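Phytase (Citrobacter braakii, PDB 3ZHC) is an enzyme of the histidine phosphatase superfamily, belonging to its second branch. Local coordinates at residues P60-P65 against L243-Q248; G343-T348 against Q376-M381; I108-Q113 against L146-K151; H39-P44 against W68-G73. The protein carries 2 engineered substitutions. One frame throughout, in Å; residues are numbered along the deposited sequence.

Contact 1: P60-P65 against L243-Q248. With FMT (formic acid), chain R.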
loop_
_atom_site.group_PDB
_atom_site.type_symbol
_atom_site.label_atom_id
_atom_site.label_comp_id
_atom_site.label_asym_id
_atom_site.label_seq_id
_atom_site.Cartn_x
_atom_site.Cartn_y
_atom_site.Cartn_z
ATOM N N PRO B 60 -27.314 12.524 2.377
ATOM C CA PRO B 60 -27.669 13.412 1.272
ATOM C C PRO B 60 -28.398 12.641 0.178
ATOM O O PRO B 60 -28.044 11.484 -0.096
ATOM C CB PRO B 60 -26.301 13.905 0.732
ATOM C CG PRO B 60 -25.330 13.574 1.724
ATOM C CD PRO B 60 -25.856 12.494 2.601
ATOM N N GLN B 61 -29.391 13.271 -0.434
ATOM C CA GLN B 61 -30.187 12.635 -1.475
ATOM C C GLN B 61 -29.609 12.942 -2.830
ATOM O O GLN B 61 -28.950 13.958 -3.013
ATOM C CB GLN B 61 -31.654 13.105 -1.407
ATOM C CG GLN B 61 -32.334 12.858 -0.067
ATOM C CD GLN B 61 -32.314 11.417 0.338
ATOM O OE1 GLN B 61 -32.840 10.569 -0.361
ATOM N NE2 GLN B 61 -31.693 11.124 1.487
ATOM N N TRP B 62 -29.872 12.046 -3.778
ATOM C CA TRP B 62 -29.414 12.169 -5.160
ATOM C C TRP B 62 -30.649 12.308 -6.032
ATOM O O TRP B 62 -31.586 11.543 -5.860
ATOM C CB TRP B 62 -28.622 10.928 -5.533
ATOM C CG TRP B 62 -27.319 10.767 -4.786
ATOM C CD1 TRP B 62 -27.150 10.535 -3.437
ATOM C CD2 TRP B 62 -25.995 10.818 -5.351
ATOM N NE1 TRP B 62 -25.809 10.446 -3.136
ATOM C CE2 TRP B 62 -25.076 10.616 -4.286
ATOM C CE3 TRP B 62 -25.497 11.022 -6.652
ATOM C CZ2 TRP B 62 -23.680 10.604 -4.487
ATOM C CZ3 TRP B 62 -24.110 11.010 -6.859
ATOM C CH2 TRP B 62 -23.219 10.803 -5.782
ATOM N N ASP B 63 -30.675 13.259 -6.970
ATOM C CA ASP B 63 -31.962 13.449 -7.810
ATOM C C ASP B 63 -32.191 12.405 -8.915
ATOM O O ASP B 63 -33.358 12.180 -9.303
ATOM C CB ASP B 63 -32.202 14.921 -8.321
ATOM C CG ASP B 63 -30.978 15.642 -8.603
ATOM O OD1 ASP B 63 -30.284 15.224 -9.547
ATOM O OD2 ASP B 63 -30.693 16.650 -7.883
ATOM N N VAL B 64 -31.135 11.761 -9.408
ATOM C CA VAL B 64 -31.313 10.652 -10.354
ATOM C C VAL B 64 -31.676 9.399 -9.550
ATOM O O VAL B 64 -31.324 9.311 -8.385
ATOM C CB VAL B 64 -30.059 10.379 -11.226
ATOM C CG1 VAL B 64 -29.697 11.630 -12.034
ATOM C CG2 VAL B 64 -28.870 9.880 -10.379
ATOM N N PRO B 65 -32.383 8.426 -10.167
ATOM C CA PRO B 65 -32.679 7.144 -9.460
ATOM C C PRO B 65 -31.416 6.420 -8.956
ATOM O O PRO B 65 -30.331 6.644 -9.486
ATOM C CB PRO B 65 -33.372 6.295 -10.535
ATOM C CG PRO B 65 -33.881 7.279 -11.538
ATOM C CD PRO B 65 -32.969 8.453 -11.523
ATOM N N LEU B 243 -17.037 8.279 -1.554
ATOM C CA LEU B 243 -16.236 8.569 -2.759
ATOM C C LEU B 243 -17.099 9.175 -3.842
ATOM O O LEU B 243 -16.719 10.170 -4.447
ATOM C CB LEU B 243 -15.573 7.309 -3.321
ATOM C CG LEU B 243 -14.570 7.561 -4.472
ATOM C CD1 LEU B 243 -13.131 7.501 -3.953
ATOM C CD2 LEU B 243 -14.781 6.579 -5.624
ATOM N N LEU B 244 -18.264 8.554 -4.085
ATOM C CA LEU B 244 -19.239 9.058 -5.089
ATOM C C LEU B 244 -19.715 10.488 -4.766
ATOM O O LEU B 244 -19.781 11.337 -5.666
ATOM C CB LEU B 244 -20.417 8.106 -5.225
ATOM C CG LEU B 244 -20.060 6.751 -5.896
ATOM C CD1 LEU B 244 -21.157 5.686 -5.631
ATOM C CD2 LEU B 244 -19.789 6.905 -7.390
ATOM N N GLN B 245 -20.031 10.750 -3.486
ATOM C CA GLN B 245 -20.427 12.113 -3.045
ATOM C C GLN B 245 -19.361 13.159 -3.438
ATOM O O GLN B 245 -19.688 14.219 -4.024
ATOM C CB GLN B 245 -20.646 12.168 -1.536
ATOM C CG GLN B 245 -21.859 11.484 -1.048
ATOM C CD GLN B 245 -21.928 11.423 0.475
ATOM O OE1 GLN B 245 -21.019 11.896 1.181
ATOM N NE2 GLN B 245 -23.007 10.844 0.992
ATOM N N GLU B 246 -18.100 12.839 -3.115
ATOM C CA GLU B 246 -16.945 13.682 -3.440
ATOM C C GLU B 246 -16.800 13.875 -4.963
ATOM O O GLU B 246 -16.769 15.011 -5.448
ATOM C CB GLU B 246 -15.670 13.067 -2.855
ATOM C CG GLU B 246 -14.374 13.907 -2.992
ATOM C CD GLU B 246 -14.346 15.165 -2.129
ATOM O OE1 GLU B 246 -14.931 15.197 -1.040
ATOM O OE2 GLU B 246 -13.710 16.130 -2.559
ATOM N N ALA B 247 -16.718 12.774 -5.703
ATOM C CA ALA B 247 -16.582 12.821 -7.194
ATOM C C ALA B 247 -17.745 13.566 -7.891
ATOM O O ALA B 247 -17.549 14.188 -8.935
ATOM C CB ALA B 247 -16.433 11.414 -7.766
ATOM N N GLN B 248 -18.940 13.484 -7.290
ATOM C CA GLN B 248 -20.143 14.198 -7.752
ATOM C C GLN B 248 -20.108 15.719 -7.484
ATOM O O GLN B 248 -20.900 16.454 -8.052
ATOM C CB GLN B 248 -21.415 13.575 -7.097
ATOM C CG GLN B 248 -22.815 14.209 -7.466
ATOM C CD GLN B 248 -23.121 14.185 -8.963
ATOM O OE1 GLN B 248 -22.489 13.453 -9.742
ATOM N NE2 GLN B 248 -24.101 14.984 -9.371
HETATM C C FMT R . -27.283 13.997 -8.000
HETATM O O1 FMT R . -28.039 13.454 -8.816
HETATM O O2 FMT R . -27.657 14.734 -7.075
HETATM O O HOH W 1 -25.637 9.923 -0.277
#
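Trp62 of the loop 60-65 lays the six-membered end of its indole against Leu244, Gln245 and Gln248 near the end of helix 231-247. Its CB and then CE3 run past the bound formic acid, whose C lies 3.7 Å from CE3. On the pyrrole side, NE1 donates a hydrogen bond to a water at 2.9 Å. That water also accepts from Gln245 NE2 and donates to Pro60 O. Farther out, CZ2 comes edge-on to the backbone, 3.8 Å from Gln245 N. At the tip, CH2 stands 3.5 Å from Leu244 O and touches the CB of Leu244. Gln248 comes at the ring obliquely, with CG 3.5 Å from Trp62 CZ3. Its amide plane is turned 44° from the indole, and its OE1 is bonded to Thr70. Pro60 CG lies against Gln245 NE2, while Gln245 OE1 is held by Ala254 N. The indole also touches Pro44 and Met250. Beyond this helical turn, Leu243 and Ala247 pack on Leu378 of helix 378-382, and Leu243 meets Leu268 of helix 260-280.

Contact 2: G343-T348 against Q376-M381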
loop_
_atom_site.group_PDB
_atom_site.type_symbol
_atom_site.label_atom_id
_atom_site.label_comp_id
_atom_site.label_asym_id
_atom_site.label_seq_id
_atom_site.Cartn_x
_atom_site.Cartn_y
_atom_site.Cartn_z
ATOM N N GLY B 343 -3.579 9.601 -5.969
ATOM C CA GLY B 343 -4.684 10.549 -5.821
ATOM C C GLY B 343 -6.106 9.993 -6.022
ATOM O O GLY B 343 -7.044 10.773 -6.080
ATOM N N GLN B 344 -6.262 8.653 -6.126
ATOM C CA GLN B 344 -7.588 8.019 -6.329
ATOM C C GLN B 344 -7.753 6.804 -5.383
ATOM O O GLN B 344 -7.289 5.709 -5.693
ATOM C CB GLN B 344 -7.791 7.634 -7.793
ATOM C CG GLN B 344 -9.147 6.937 -8.100
ATOM C CD GLN B 344 -10.355 7.675 -7.538
ATOM O OE1 GLN B 344 -10.949 7.246 -6.541
ATOM N NE2 GLN B 344 -10.719 8.787 -8.167
ATOM N N PRO B 345 -8.407 7.007 -4.230
ATOM C CA PRO B 345 -8.577 5.913 -3.221
ATOM C C PRO B 345 -9.316 4.632 -3.685
ATOM O O PRO B 345 -9.051 3.548 -3.130
ATOM C CB PRO B 345 -9.364 6.596 -2.114
ATOM C CG PRO B 345 -9.040 8.050 -2.263
ATOM C CD PRO B 345 -8.954 8.282 -3.721
ATOM N N ASP B 346 -10.219 4.753 -4.658
ATOM C CA ASP B 346 -10.944 3.586 -5.196
ATOM C C ASP B 346 -10.057 2.967 -6.270
ATOM O O ASP B 346 -9.677 3.658 -7.214
ATOM C CB ASP B 346 -12.315 4.007 -5.768
ATOM C CG ASP B 346 -13.201 2.822 -6.193
ATOM O OD1 ASP B 346 -12.741 1.649 -6.253
ATOM O OD2 ASP B 346 -14.395 3.076 -6.485
ATOM N N ASN B 347 -9.729 1.677 -6.123
ATOM C CA ASN B 347 -8.895 0.946 -7.121
ATOM C C ASN B 347 -9.620 0.729 -8.453
ATOM O O ASN B 347 -8.990 0.568 -9.479
ATOM C CB ASN B 347 -8.433 -0.421 -6.581
ATOM C CG ASN B 347 -7.374 -0.316 -5.447
ATOM O OD1 ASN B 347 -6.812 0.752 -5.169
ATOM N ND2 ASN B 347 -7.112 -1.441 -4.806
ATOM N N THR B 348 -10.955 0.724 -8.400
ATOM C CA THR B 348 -11.807 0.581 -9.551
ATOM C C THR B 348 -12.754 1.811 -9.559
ATOM O O THR B 348 -13.985 1.671 -9.390
ATOM C CB THR B 348 -12.547 -0.741 -9.466
ATOM O OG1 THR B 348 -13.240 -0.824 -8.207
ATOM C CG2 THR B 348 -11.561 -1.892 -9.560
ATOM N N GLN B 376 -9.137 9.370 -13.441
ATOM C CA GLN B 376 -9.074 10.731 -12.911
ATOM C C GLN B 376 -8.876 10.653 -11.439
ATOM O O GLN B 376 -9.514 9.813 -10.766
ATOM C CB GLN B 376 -10.367 11.477 -13.182
ATOM C CG GLN B 376 -10.553 11.865 -14.658
ATOM C CD GLN B 376 -11.983 11.779 -15.108
ATOM O OE1 GLN B 376 -12.626 10.769 -14.906
ATOM N NE2 GLN B 376 -12.487 12.838 -15.742
ATOM N N THR B 377 -8.003 11.516 -10.900
ATOM C CA THR B 377 -7.840 11.621 -9.452
ATOM C C THR B 377 -9.156 12.132 -8.858
ATOM O O THR B 377 -9.981 12.731 -9.573
ATOM C CB THR B 377 -6.674 12.553 -9.039
ATOM O OG1 THR B 377 -6.876 13.861 -9.573
ATOM C CG2 THR B 377 -5.336 12.010 -9.542
ATOM N N LEU B 378 -9.358 11.893 -7.569
ATOM C CA LEU B 378 -10.587 12.322 -6.879
ATOM C C LEU B 378 -10.731 13.862 -6.924
ATOM O O LEU B 378 -11.825 14.386 -7.069
ATOM C CB LEU B 378 -10.610 11.775 -5.432
ATOM C CG LEU B 378 -11.870 11.949 -4.568
ATOM C CD1 LEU B 378 -13.122 11.451 -5.292
ATOM C CD2 LEU B 378 -11.698 11.240 -3.228
ATOM N N ARG B 379 -9.600 14.551 -6.800
ATOM C CA ARG B 379 -9.505 16.009 -6.947
ATOM C C ARG B 379 -9.971 16.440 -8.345
ATOM O O ARG B 379 -10.756 17.391 -8.478
ATOM C CB ARG B 379 -8.053 16.444 -6.727
ATOM C CG ARG B 379 -7.783 17.943 -6.577
ATOM C CD ARG B 379 -8.185 18.474 -5.211
ATOM N NE ARG B 379 -9.554 19.017 -5.168
ATOM C CZ ARG B 379 -10.222 19.314 -4.046
ATOM N NH1 ARG B 379 -9.675 19.119 -2.819
ATOM N NH2 ARG B 379 -11.452 19.808 -4.137
ATOM N N ASP B 380 -9.488 15.729 -9.384
ATOM C CA ASP B 380 -9.878 16.034 -10.789
ATOM C C ASP B 380 -11.364 15.725 -11.086
ATOM O O ASP B 380 -11.927 16.292 -12.016
ATOM C CB ASP B 380 -8.954 15.314 -11.812
ATOM C CG ASP B 380 -7.533 15.969 -11.931
ATOM O OD1 ASP B 380 -7.190 16.910 -11.160
ATOM O OD2 ASP B 380 -6.759 15.529 -12.815
ATOM N N MET B 381 -11.979 14.828 -10.304
ATOM C CA MET B 381 -13.418 14.571 -10.398
ATOM C C MET B 381 -14.136 15.724 -9.735
ATOM O O MET B 381 -14.995 16.351 -10.343
ATOM C CB MET B 381 -13.797 13.260 -9.730
ATOM C CG MET B 381 -13.252 12.039 -10.461
ATOM S SD MET B 381 -13.541 10.509 -9.607
ATOM C CE MET B 381 -12.857 9.328 -10.792
HETATM O O HOH W 2 -7.019 13.488 -5.390
#
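Gln344 sets CG opposite its backbone N (chi1 179°) and then bends at chi2 (50°), which turns its amide toward Gln376. Gln344 NE2 donates to Gln376 O at 3.0 Å in a nearly straight bond of 169°. The acceptor lies in the amide plane, and the donor lies in the carbonyl plane of Gln376. The other end of the amide is held too, because Gln344 OE1 takes the backbone N of Asp346 on a lone pair at 3.2 Å. Bonds at both ends fix the rotation of the group. The extended chain of Met381 crosses it at about a right angle, with CE 3.4 Å from Gln344 NE2. The contact lies at the base of the antiparallel hairpin 353-361/366-375 and joins the loop before it to helix 378-382 after it. Thr377 is the N-cap of that helix, and its OG1 accepts from Asp380 N at 3.2 Å. The loop serves two more N-H groups of the first turn. Gly343 O accepts from Leu378 N at 3.0 Å, and also from a water that accepts a hydrogen bond from Arg379 N at 3.1 Å. Beside this end, Pro345 CD meets Leu378 CD2 at 4.1 Å. Farther along the loop, Asp346 OD1 forms an Asx turn by accepting from Thr348 N, and its OD2 makes a salt bridge to Arg38. Pro345 rests on Trp264 and Leu268 of helix 260-280.

Contact 3: I108-Q113 against L146-K151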
loop_
_atom_site.group_PDB
_atom_site.type_symbol
_atom_site.label_atom_id
_atom_site.label_comp_id
_atom_site.label_asym_id
_atom_site.label_seq_id
_atom_site.Cartn_x
_atom_site.Cartn_y
_atom_site.Cartn_z
ATOM N N ILE B 108 -19.408 -0.887 -26.931
ATOM C CA ILE B 108 -20.302 -1.873 -26.329
ATOM C C ILE B 108 -20.604 -1.433 -24.905
ATOM O O ILE B 108 -19.699 -1.021 -24.185
ATOM C CB ILE B 108 -19.662 -3.259 -26.255
ATOM C CG1 ILE B 108 -19.375 -3.807 -27.662
ATOM C CG2 ILE B 108 -20.566 -4.228 -25.469
ATOM C CD1 ILE B 108 -18.539 -5.052 -27.656
ATOM N N ALA B 109 -21.871 -1.525 -24.507
ATOM C CA ALA B 109 -22.295 -1.196 -23.158
ATOM C C ALA B 109 -23.185 -2.288 -22.593
ATOM O O ALA B 109 -23.940 -2.963 -23.348
ATOM C CB ALA B 109 -23.030 0.155 -23.138
ATOM N N ASP B 110 -23.110 -2.468 -21.267
ATOM C CA ASP B 110 -23.996 -3.364 -20.567
ATOM C C ASP B 110 -25.417 -2.693 -20.606
ATOM O O ASP B 110 -25.537 -1.502 -20.891
ATOM C CB ASP B 110 -23.477 -3.617 -19.148
ATOM C CG ASP B 110 -24.185 -4.757 -18.428
ATOM O OD1 ASP B 110 -25.067 -5.463 -19.008
ATOM O OD2 ASP B 110 -23.857 -4.951 -17.257
ATOM N N THR B 111 -26.468 -3.468 -20.320
ATOM C CA THR B 111 -27.875 -2.991 -20.476
ATOM C C THR B 111 -28.337 -1.901 -19.476
ATOM O O THR B 111 -29.425 -1.341 -19.642
ATOM C CB THR B 111 -28.852 -4.175 -20.423
ATOM O OG1 THR B 111 -28.685 -4.868 -19.192
ATOM C CG2 THR B 111 -28.568 -5.140 -21.572
ATOM N N ASP B 112 -27.527 -1.597 -18.459
ATOM C CA ASP B 112 -27.900 -0.580 -17.482
ATOM C C ASP B 112 -27.764 0.803 -18.074
ATOM O O ASP B 112 -26.938 1.030 -18.981
ATOM C CB ASP B 112 -27.044 -0.686 -16.218
ATOM C CG ASP B 112 -27.224 -2.026 -15.494
ATOM O OD1 ASP B 112 -28.324 -2.623 -15.543
ATOM O OD2 ASP B 112 -26.269 -2.477 -14.884
ATOM N N GLN B 113 -28.588 1.728 -17.563
ATOM C CA GLN B 113 -28.498 3.138 -17.904
ATOM C C GLN B 113 -27.092 3.660 -17.645
ATOM O O GLN B 113 -26.551 4.405 -18.472
ATOM C CB GLN B 113 -29.541 3.946 -17.088
ATOM C CG GLN B 113 -29.563 5.509 -17.287
ATOM C CD GLN B 113 -28.551 6.287 -16.413
ATOM O OE1 GLN B 113 -27.846 5.720 -15.602
ATOM N NE2 GLN B 113 -28.501 7.594 -16.600
ATOM N N LEU B 146 -21.835 -11.146 -21.277
ATOM C CA LEU B 146 -20.459 -10.612 -21.419
ATOM C C LEU B 146 -19.961 -10.006 -20.113
ATOM O O LEU B 146 -18.786 -10.122 -19.782
ATOM C CB LEU B 146 -20.381 -9.550 -22.529
ATOM C CG LEU B 146 -19.029 -8.880 -22.823
ATOM C CD1 LEU B 146 -18.042 -9.916 -23.328
ATOM C CD2 LEU B 146 -19.176 -7.734 -23.822
ATOM N N PHE B 147 -20.880 -9.360 -19.389
ATOM C CA PHE B 147 -20.593 -8.711 -18.112
ATOM C C PHE B 147 -20.902 -9.585 -16.897
ATOM O O PHE B 147 -20.325 -9.367 -15.845
ATOM C CB PHE B 147 -21.369 -7.392 -18.029
ATOM C CG PHE B 147 -21.050 -6.454 -19.151
ATOM C CD1 PHE B 147 -19.970 -5.573 -19.055
ATOM C CD2 PHE B 147 -21.820 -6.457 -20.327
ATOM C CE1 PHE B 147 -19.659 -4.686 -20.121
ATOM C CE2 PHE B 147 -21.520 -5.585 -21.390
ATOM C CZ PHE B 147 -20.432 -4.694 -21.282
ATOM N N ASN B 148 -21.815 -10.566 -17.048
ATOM C CA ASN B 148 -22.245 -11.451 -15.944
ATOM C C ASN B 148 -22.470 -12.911 -16.420
ATOM O O ASN B 148 -23.620 -13.376 -16.476
ATOM C CB ASN B 148 -23.556 -10.920 -15.301
ATOM C CG ASN B 148 -23.453 -9.484 -14.810
ATOM O OD1 ASN B 148 -22.771 -9.197 -13.809
ATOM N ND2 ASN B 148 -24.161 -8.544 -15.518
ATOM N N PRO B 149 -21.386 -13.638 -16.764
ATOM C CA PRO B 149 -21.544 -15.001 -17.297
ATOM C C PRO B 149 -22.037 -16.059 -16.289
ATOM O O PRO B 149 -22.660 -17.025 -16.700
ATOM C CB PRO B 149 -20.132 -15.345 -17.783
ATOM C CG PRO B 149 -19.264 -14.544 -16.963
ATOM C CD PRO B 149 -19.970 -13.263 -16.696
ATOM N N VAL B 150 -21.784 -15.868 -14.992
ATOM C CA VAL B 150 -22.184 -16.884 -13.980
ATOM C C VAL B 150 -23.760 -16.993 -13.808
ATOM O O VAL B 150 -24.242 -17.871 -13.099
ATOM C CB VAL B 150 -21.423 -16.700 -12.623
ATOM C CG1 VAL B 150 -21.511 -17.948 -11.788
ATOM C CG2 VAL B 150 -19.959 -16.371 -12.867
ATOM N N LYS B 151 -24.522 -16.096 -14.475
ATOM C CA LYS B 151 -25.991 -16.209 -14.607
ATOM C C LYS B 151 -26.395 -17.180 -15.788
ATOM O O LYS B 151 -27.565 -17.436 -15.994
ATOM C CB LYS B 151 -26.658 -14.842 -14.823
ATOM C CG LYS B 151 -26.164 -13.680 -13.909
ATOM C CD LYS B 151 -26.279 -13.973 -12.417
ATOM C CE LYS B 151 -25.809 -12.753 -11.592
ATOM N NZ LYS B 151 -25.866 -12.989 -10.082
HETATM O O HOH W 3 -25.351 -6.151 -15.388
HETATM O O HOH W 4 -25.982 -7.682 -17.664
#
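Both carboxylate oxygens of Asp110 are linked through water to Asn148, and each has a second partner. OD2 accepts a hydrogen bond from one water at 2.7 Å and is also hydrogen-bonded to His324 NE2. OD1 is bonded by the other water and by Thr111 N, the latter at 2.8 Å from above the carboxylate plane. Asn148 ND2 donates to both waters, so one amide group serves both oxygens. Underneath, the same aspartate lies flat on Phe147. Its CB sits 3.5 Å from the ring centroid, 14° off the normal, a CH-pi contact over the face. CG lies opposite the backbone N of Asp110 (chi1 -169°), which carries the carboxylate out along the ring toward Phe147 CB. The carboxylate and ring planes are 9° apart and stacked, with Asp110 CG 3.5 Å from Phe147 CD2. This happens just past the end of strand 105-109, in the central mixed sheet of the alpha/beta fold, where the chain turns into helix 113-126. The partner loop runs from strand 134-135 to helix 159-169. Ile108, still in the strand, brings CG2 to the edge of the ring, 4.2 Å from Phe147 CZ. The same methyl meets Leu146 CD2 at 4.1 Å. Phe147 also touches Ile321 of the neighbouring parallel strand 318-323, and Leu146 packs on Pro291 and Leu292 of helix 282-301.

Contact 4: H39-P44 against W68-G73. With FMT (formic acid), chain O.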
loop_
_atom_site.group_PDB
_atom_site.type_symbol
_atom_site.label_atom_id
_atom_site.label_comp_id
_atom_site.label_asym_id
_atom_site.label_seq_id
_atom_site.Cartn_x
_atom_site.Cartn_y
_atom_site.Cartn_z
ATOM N N HIS B 39 -18.376 2.328 -15.564
ATOM C CA HIS B 39 -19.309 3.436 -15.711
ATOM C C HIS B 39 -18.858 4.646 -14.904
ATOM O O HIS B 39 -18.094 4.514 -13.928
ATOM C CB HIS B 39 -20.701 3.022 -15.241
ATOM C CG HIS B 39 -20.720 2.474 -13.849
ATOM N ND1 HIS B 39 -20.594 3.272 -12.732
ATOM C CD2 HIS B 39 -20.832 1.207 -13.395
ATOM C CE1 HIS B 39 -20.638 2.522 -11.652
ATOM N NE2 HIS B 39 -20.781 1.266 -12.024
ATOM N N GLY B 40 -19.335 5.823 -15.293
ATOM C CA GLY B 40 -19.002 7.060 -14.594
ATOM C C GLY B 40 -19.684 7.192 -13.239
ATOM O O GLY B 40 -20.330 6.254 -12.762
ATOM N N VAL B 41 -19.536 8.375 -12.632
ATOM C CA VAL B 41 -20.118 8.685 -11.313
ATOM C C VAL B 41 -21.614 8.469 -11.332
ATOM O O VAL B 41 -22.310 8.970 -12.214
ATOM C CB VAL B 41 -19.810 10.145 -10.848
ATOM C CG1 VAL B 41 -20.577 10.503 -9.537
ATOM C CG2 VAL B 41 -18.313 10.349 -10.675
ATOM N N ARG B 42 -22.094 7.707 -10.346
ATOM C CA ARG B 42 -23.497 7.345 -10.224
ATOM C C ARG B 42 -23.995 7.571 -8.827
ATOM O O ARG B 42 -23.205 7.729 -7.893
ATOM C CB ARG B 42 -23.690 5.858 -10.570
ATOM C CG ARG B 42 -22.796 4.888 -9.748
ATOM C CD ARG B 42 -23.362 3.506 -9.672
ATOM N NE ARG B 42 -22.537 2.608 -8.836
ATOM C CZ ARG B 42 -22.535 2.566 -7.496
ATOM N NH1 ARG B 42 -23.319 3.382 -6.744
ATOM N NH2 ARG B 42 -21.735 1.695 -6.885
ATOM N N ALA B 43 -25.315 7.570 -8.680
ATOM C CA ALA B 43 -25.952 7.630 -7.376
ATOM C C ALA B 43 -25.758 6.287 -6.696
ATOM O O ALA B 43 -25.464 5.287 -7.379
ATOM C CB ALA B 43 -27.446 7.948 -7.505
ATOM N N PRO B 44 -25.907 6.242 -5.345
ATOM C CA PRO B 44 -25.807 4.988 -4.635
ATOM C C PRO B 44 -26.692 3.889 -5.224
ATOM O O PRO B 44 -27.765 4.169 -5.759
ATOM C CB PRO B 44 -26.279 5.339 -3.217
ATOM C CG PRO B 44 -25.912 6.753 -3.047
ATOM C CD PRO B 44 -26.038 7.377 -4.414
ATOM N N TRP B 68 -27.990 5.156 -11.055
ATOM C CA TRP B 68 -27.930 5.789 -12.386
ATOM C C TRP B 68 -26.752 6.724 -12.501
ATOM O O TRP B 68 -26.350 7.349 -11.514
ATOM C CB TRP B 68 -29.203 6.596 -12.682
ATOM C CG TRP B 68 -30.364 5.778 -13.120
ATOM C CD1 TRP B 68 -30.671 4.508 -12.730
ATOM C CD2 TRP B 68 -31.394 6.181 -14.023
ATOM N NE1 TRP B 68 -31.821 4.098 -13.339
ATOM C CE2 TRP B 68 -32.286 5.107 -14.140
ATOM C CE3 TRP B 68 -31.649 7.361 -14.751
ATOM C CZ2 TRP B 68 -33.435 5.161 -14.964
ATOM C CZ3 TRP B 68 -32.790 7.415 -15.571
ATOM C CH2 TRP B 68 -33.659 6.322 -15.666
ATOM N N LEU B 69 -26.207 6.822 -13.721
ATOM C CA LEU B 69 -25.158 7.794 -14.042
ATOM C C LEU B 69 -25.756 9.179 -13.951
ATOM O O LEU B 69 -26.856 9.400 -14.466
ATOM C CB LEU B 69 -24.627 7.590 -15.463
ATOM C CG LEU B 69 -23.492 8.498 -15.935
ATOM C CD1 LEU B 69 -22.195 8.112 -15.222
ATOM C CD2 LEU B 69 -23.314 8.442 -17.453
ATOM N N THR B 70 -25.043 10.102 -13.300
ATOM C CA THR B 70 -25.471 11.494 -13.213
ATOM C C THR B 70 -24.882 12.274 -14.389
ATOM O O THR B 70 -23.854 11.871 -14.923
ATOM C CB THR B 70 -24.989 12.157 -11.928
ATOM O OG1 THR B 70 -23.545 12.243 -11.926
ATOM C CG2 THR B 70 -25.471 11.384 -10.707
ATOM N N PRO B 71 -25.525 13.404 -14.802
ATOM C CA PRO B 71 -24.959 14.250 -15.880
ATOM C C PRO B 71 -23.493 14.653 -15.632
ATOM O O PRO B 71 -22.707 14.737 -16.566
ATOM C CB PRO B 71 -25.883 15.466 -15.865
ATOM C CG PRO B 71 -27.188 14.888 -15.489
ATOM C CD PRO B 71 -26.860 13.908 -14.403
ATOM N N ARG B 72 -23.157 14.889 -14.376
ATOM C CA ARG B 72 -21.787 15.163 -13.985
ATOM C C ARG B 72 -20.857 13.937 -14.213
ATOM O O ARG B 72 -19.698 14.106 -14.613
ATOM C CB ARG B 72 -21.742 15.601 -12.553
ATOM C CG ARG B 72 -20.366 15.742 -12.034
ATOM C CD ARG B 72 -20.276 16.812 -11.108
ATOM N NE ARG B 72 -18.986 16.804 -10.410
ATOM C CZ ARG B 72 -18.477 17.850 -9.770
ATOM N NH1 ARG B 72 -19.129 19.030 -9.725
ATOM N NH2 ARG B 72 -17.294 17.727 -9.169
ATOM N N GLY B 73 -21.376 12.732 -13.948
ATOM C CA GLY B 73 -20.656 11.487 -14.223
ATOM C C GLY B 73 -20.354 11.366 -15.708
ATOM O O GLY B 73 -19.242 11.006 -16.090
HETATM C C FMT O . -22.710 2.028 -3.341
HETATM O O1 FMT O . -21.762 1.343 -3.754
HETATM O O2 FMT O . -23.471 2.622 -4.100
HETATM O O HOH W 5 -17.608 9.770 -14.098
#
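Val41 O accepts from Thr70 N at 3.2 Å, nearly straight and in the carbonyl plane. Ala43 N returns a bond to Trp68 O at 3.0 Å. Between them Arg42 and Leu69 form a single antiparallel bridge, a non-hydrogen-bonded pair. Other backbone groups are met by water or by neighbours. One water accepts from Val41 N at 2.8 Å and donates to Gly73 O. Leu69 N is taken by Gln113 OE1, and Gly40 N by Thr118 OG1. Thr70 is the N-cap of helix 71-90. Its OG1 sits between the backbone N and the carbonyl carbon, where it accepts from Gly73 N at 3.0 Å, and it is also bonded to Gln248. The loop is most of the RHGXRXP signature of histidine acid phosphatases. Within it, His39 ND1 donates to Gly40 O at 3.0 Å, in the ring plane and almost straight (178°). Arg42 NH1 donates to Ala43 O at 2.9 Å and also to the bound formic acid, whose O2 is 2.8 Å from NH1. Arg42 NH2 adds a bond to O1 of the formic acid. The NE2 of His39 lies at the edge of the guanidinium, near its plane. Two backbone bonds thus tie the loop to 68-70, while ND1 fixes the turn of the imidazole. The guanidinium is held on one side and meets the formic acid at its edge, consistent with a pocket suited to small anions.

Overall arrangement
From the N terminus, contact 4 closes first, joining the loop after strand 28-38 to the start of helix 71-90. Contact 1 opens inside that loop, at 60-65, and closes at the end of helix 231-247, so the two cross. Their centres are about 8 Å apart, and they touch. Contact 3 is nested within the long loop of contact 1 and ties the end of strand 105-109 to the loop before helix 159-169. It touches contact 4 but not contact 1. Contact 2 comes last and in series, around the hairpin 353-361/366-375, and it touches contact 1.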